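Local coordinates for protein probable glutaminase ybaS (Escherichia coli, PDB 1U60) that catalyses the hydrolysis of L-glutamine to L-glutamate and ammonium as a glutaminase of the beta-lactamase clan, at residues D12-Q17 against A300-Y305; I266-P271 against K294-V299. All blocks are in the same frame, centred on the assembly; numbering follows the deposited sequence.

Both contacts use the C-terminal helix 290-303, and their centres lie about 9 Å apart on the same side of the chain's centre. Contact 1 sets the last turn of that helix against the N-terminal helix 4-18; contact 2 sets its middle on strand 265-270 of the five-stranded antiparallel sheet. In chain order the segments run 12-17, 266-271, 294-299, 300-305, which places contact 2 within the long span whose two ends contact 1 brings together. The two terminal helices lie side by side on the same face of the sheet and touch each other, with Ala14 CB 3.8 Å from Val299 CG2, so both ends of the chain pack onto one side of the sheet.

Contact 1 (D12-Q17 against A300-Y305); sequences DQAYTQ and AKQLGY
Gln302 reaches from the last turn of helix 290-303 across to Gln13 and Ala14 on helix 4-18, and its amide makes nearly all of the contact. CG stands anti to the carbonyl carbon (chi1 -73°) and the chain is extended beyond it, which carries the amide over the gap between two backbones whose nearest CA atoms, those of Ala14 and Gln302, are 8.8 Å apart. Gln302 OE1 packs 3.6 Å from Gln13 CB, and the two amide planes are only 8° apart. On the other branch, Gln302 NE2 comes to 4.1 Å from Ala14 CB. That nitrogen has its hydrogen-bond partners just beyond the two segments: Ala10 O, one turn earlier on helix 4-18, and Ser298 OG, one turn back on its own helix. Ser298 also supports Ala14 CB. Past Gln302, the helix finishes in a Schellman motif: Gly304 takes a positive phi of 76°, and Tyr305 N bonds back to Ala300 O at 3.0 Å. The chemistry is therefore that of a small polar bridge at the edge of an apolar helix pair, where one amide nitrogen ties a side chain of one helix to a backbone carbonyl of the other.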
# COMPACT_ATOMS: atom_id res chain seq x y z
N ASP A 12 14.82 -3.10 -23.86
CA ASP A 12 16.24 -3.27 -24.26
C ASP A 12 17.23 -2.66 -23.28
O ASP A 12 18.19 -3.32 -22.85
CB ASP A 12 16.48 -2.71 -25.68
CG ASP A 12 15.88 -3.61 -26.77
OD1 ASP A 12 15.44 -4.73 -26.46
OD2 ASP A 12 15.86 -3.29 -27.97
N GLN A 13 17.00 -1.42 -22.90
CA GLN A 13 17.89 -0.74 -21.95
C GLN A 13 17.82 -1.33 -20.55
O GLN A 13 18.84 -1.45 -19.87
CB GLN A 13 17.58 0.76 -21.94
CG GLN A 13 17.82 1.37 -23.33
CD GLN A 13 17.69 2.89 -23.42
OE1 GLN A 13 17.28 3.55 -22.46
NE2 GLN A 13 18.05 3.44 -24.59
N ALA A 14 16.63 -1.74 -20.10
CA ALA A 14 16.56 -2.40 -18.80
C ALA A 14 17.35 -3.70 -18.77
O ALA A 14 17.98 -4.02 -17.77
CB ALA A 14 15.08 -2.68 -18.41
N TYR A 15 17.24 -4.46 -19.84
CA TYR A 15 17.93 -5.74 -19.99
C TYR A 15 19.45 -5.45 -20.05
O TYR A 15 20.22 -6.05 -19.32
CB TYR A 15 17.48 -6.45 -21.26
CG TYR A 15 18.24 -7.70 -21.51
CD1 TYR A 15 17.95 -8.89 -20.84
CD2 TYR A 15 19.30 -7.71 -22.44
CE1 TYR A 15 18.69 -10.06 -21.06
CE2 TYR A 15 20.04 -8.87 -22.65
CZ TYR A 15 19.74 -10.04 -21.96
OH TYR A 15 20.49 -11.19 -22.16
N THR A 16 19.84 -4.50 -20.87
CA THR A 16 21.31 -4.24 -21.02
C THR A 16 21.91 -3.82 -19.70
O THR A 16 22.96 -4.34 -19.31
CB THR A 16 21.59 -3.20 -22.09
OG1 THR A 16 21.08 -3.66 -23.34
CG2 THR A 16 23.14 -2.97 -22.28
N GLN A 17 21.22 -2.94 -19.00
CA GLN A 17 21.73 -2.36 -17.78
C GLN A 17 21.80 -3.36 -16.61
O GLN A 17 22.70 -3.27 -15.76
CB GLN A 17 20.89 -1.12 -17.40
CG GLN A 17 21.26 -0.47 -16.08
CD GLN A 17 20.67 0.94 -15.89
OE1 GLN A 17 19.91 1.44 -16.73
NE2 GLN A 17 21.08 1.60 -14.80
N ALA A 300 9.63 0.98 -15.78
CA ALA A 300 8.62 1.87 -15.25
C ALA A 300 9.22 3.28 -15.10
O ALA A 300 8.55 4.28 -15.40
CB ALA A 300 8.10 1.36 -13.90
N LYS A 301 10.48 3.36 -14.69
CA LYS A 301 11.12 4.66 -14.48
C LYS A 301 11.37 5.36 -15.82
O LYS A 301 11.17 6.56 -15.98
CB LYS A 301 12.44 4.49 -13.77
CG LYS A 301 13.15 5.80 -13.46
CD LYS A 301 14.19 5.64 -12.35
CE LYS A 301 14.84 6.99 -12.00
NZ LYS A 301 16.30 6.95 -12.26
N GLN A 302 11.83 4.60 -16.79
CA GLN A 302 12.12 5.14 -18.12
C GLN A 302 10.83 5.65 -18.79
O GLN A 302 10.89 6.65 -19.50
CB GLN A 302 12.74 4.09 -19.03
CG GLN A 302 14.19 3.70 -18.77
CD GLN A 302 14.63 2.59 -19.72
OE1 GLN A 302 14.83 2.85 -20.92
NE2 GLN A 302 14.70 1.34 -19.22
N LEU A 303 9.69 4.98 -18.56
CA LEU A 303 8.45 5.35 -19.22
C LEU A 303 7.60 6.31 -18.38
O LEU A 303 6.55 6.77 -18.86
CB LEU A 303 7.65 4.08 -19.61
CG LEU A 303 8.31 3.13 -20.60
CD1 LEU A 303 7.41 1.92 -20.88
CD2 LEU A 303 8.71 3.86 -21.89
N GLY A 304 8.05 6.62 -17.16
CA GLY A 304 7.42 7.60 -16.28
C GLY A 304 6.12 7.12 -15.60
O GLY A 304 5.23 7.93 -15.35
N TYR A 305 5.99 5.81 -15.35
CA TYR A 305 4.77 5.27 -14.70
C TYR A 305 4.90 5.01 -13.21
O TYR A 305 5.83 4.31 -12.77
CB TYR A 305 4.33 3.96 -15.36
CG TYR A 305 3.98 4.13 -16.82
CD1 TYR A 305 3.00 5.06 -17.22
CD2 TYR A 305 4.57 3.31 -17.79
CE1 TYR A 305 2.65 5.19 -18.55
CE2 TYR A 305 4.24 3.48 -19.12
CZ TYR A 305 3.28 4.40 -19.49
OH TYR A 305 2.92 4.56 -20.82

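Contact 2 (I266-P271 against K294-V299); sequences ILAVVP and KMVASV. With EDO (1,2-ethanediol), chain E.
Val296 points from helix 290-303 straight at strand 265-270 and is the one helix residue here that touches it. Its CB already lies 4.2 Å from Ile266 CG2, and from there the two methyls part along the strand. CG1, anti to the backbone N (chi1 169°), meets Ala268 CB at 3.7 Å. CG2 goes to Ile266 instead, 3.8 Å from its CG2 methyl and equally far from its carbonyl O. The fork of the valine thus straddles two residues that are two apart on the strand and face the helix, while Leu267 between them turns away to pack on Leu205 and Leu208 of helix 202-213. Ile266 offers its short branch: CG2 meets the valine, whereas CG1 leads the rest of the side chain away from the helix. No hydrogen bond joins the segments; all three touching side chains are buried, and the same valine also touches Ala278 on the adjacent strand 274-279. At the exposed start of the helix segment, Lys294 NZ donates to O2 of an ethanediol, probably from the crystallisation liquor, at 3.2 Å. This is helix-on-sheet packing, in which the C-terminal helix, with helix 4-18 beside it, packs on one face of the central antiparallel sheet and helix 202-213 on the other, as in the alpha/beta fold of serine beta-lactamases, to whose clan the glutaminases belong.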
# COMPACT_ATOMS: atom_id res chain seq x y z
N ILE A 266 8.83 -11.22 -11.47
CA ILE A 266 8.34 -9.97 -10.92
C ILE A 266 7.34 -9.43 -11.90
O ILE A 266 7.63 -9.30 -13.08
CB ILE A 266 9.50 -8.93 -10.72
CG1 ILE A 266 10.57 -9.45 -9.72
CG2 ILE A 266 8.97 -7.56 -10.25
CD1 ILE A 266 10.13 -9.63 -8.31
N LEU A 267 6.16 -9.11 -11.38
CA LEU A 267 5.10 -8.48 -12.19
C LEU A 267 4.80 -7.10 -11.65
O LEU A 267 4.71 -6.90 -10.43
CB LEU A 267 3.85 -9.32 -12.04
CG LEU A 267 2.52 -8.76 -12.61
CD1 LEU A 267 2.60 -8.68 -14.13
CD2 LEU A 267 1.38 -9.64 -12.12
N ALA A 268 4.56 -6.16 -12.55
CA ALA A 268 3.95 -4.92 -12.16
C ALA A 268 2.85 -4.51 -13.13
O ALA A 268 2.89 -4.83 -14.31
CB ALA A 268 4.98 -3.85 -12.10
N VAL A 269 1.86 -3.79 -12.62
CA VAL A 269 0.74 -3.34 -13.45
C VAL A 269 0.70 -1.83 -13.50
O VAL A 269 0.72 -1.17 -12.48
CB VAL A 269 -0.59 -3.87 -12.85
CG1 VAL A 269 -1.76 -3.39 -13.71
CG2 VAL A 269 -0.51 -5.38 -12.76
N VAL A 270 0.59 -1.28 -14.72
CA VAL A 270 0.31 0.13 -14.94
C VAL A 270 -1.19 0.24 -15.30
O VAL A 270 -1.58 -0.11 -16.42
CB VAL A 270 1.20 0.76 -16.06
CG1 VAL A 270 0.98 2.27 -16.13
CG2 VAL A 270 2.68 0.49 -15.78
N PRO A 271 -2.03 0.62 -14.35
CA PRO A 271 -3.49 0.59 -14.57
C PRO A 271 -3.84 1.40 -15.82
O PRO A 271 -3.40 2.56 -16.01
CB PRO A 271 -4.06 1.24 -13.28
CG PRO A 271 -3.04 1.06 -12.27
CD PRO A 271 -1.71 1.14 -13.01
N LYS A 294 14.92 -4.95 -10.55
CA LYS A 294 15.62 -3.82 -11.16
C LYS A 294 15.16 -3.61 -12.60
O LYS A 294 14.98 -2.50 -13.02
CB LYS A 294 17.17 -4.00 -11.05
CG LYS A 294 17.66 -3.79 -9.62
CD LYS A 294 17.65 -2.31 -9.11
CE LYS A 294 17.63 -2.25 -7.53
NZ LYS A 294 18.92 -1.82 -6.92
N MET A 295 14.93 -4.69 -13.34
CA MET A 295 14.54 -4.55 -14.73
C MET A 295 13.10 -3.97 -14.84
O MET A 295 12.84 -3.12 -15.67
CB MET A 295 14.67 -5.89 -15.48
CG MET A 295 16.15 -6.21 -15.78
SD MET A 295 16.28 -7.71 -16.83
CE MET A 295 15.95 -8.90 -15.79
N VAL A 296 12.17 -4.44 -14.01
CA VAL A 296 10.81 -3.89 -14.01
C VAL A 296 10.82 -2.42 -13.57
O VAL A 296 10.18 -1.58 -14.21
CB VAL A 296 9.87 -4.71 -13.13
CG1 VAL A 296 8.57 -3.98 -12.92
CG2 VAL A 296 9.60 -6.14 -13.76
N ALA A 297 11.53 -2.12 -12.47
CA ALA A 297 11.65 -0.75 -12.02
C ALA A 297 12.22 0.15 -13.10
O ALA A 297 11.79 1.28 -13.30
CB ALA A 297 12.52 -0.68 -10.75
N SER A 298 13.23 -0.36 -13.82
CA SER A 298 13.85 0.42 -14.88
C SER A 298 12.87 0.79 -16.00
O SER A 298 12.76 1.93 -16.41
CB SER A 298 15.04 -0.34 -15.47
OG SER A 298 15.58 0.42 -16.56
N VAL A 299 12.08 -0.18 -16.48
CA VAL A 299 11.11 0.10 -17.50
C VAL A 299 10.13 1.17 -17.01
O VAL A 299 9.83 2.16 -17.72
CB VAL A 299 10.37 -1.19 -17.93
CG1 VAL A 299 9.18 -0.89 -18.92
CG2 VAL A 299 11.33 -2.20 -18.58
C1 EDO E . 19.26 -3.85 -3.47
O1 EDO E . 19.91 -4.60 -2.45
C2 EDO E . 18.37 -2.78 -2.85
O2 EDO E . 17.91 -2.00 -3.93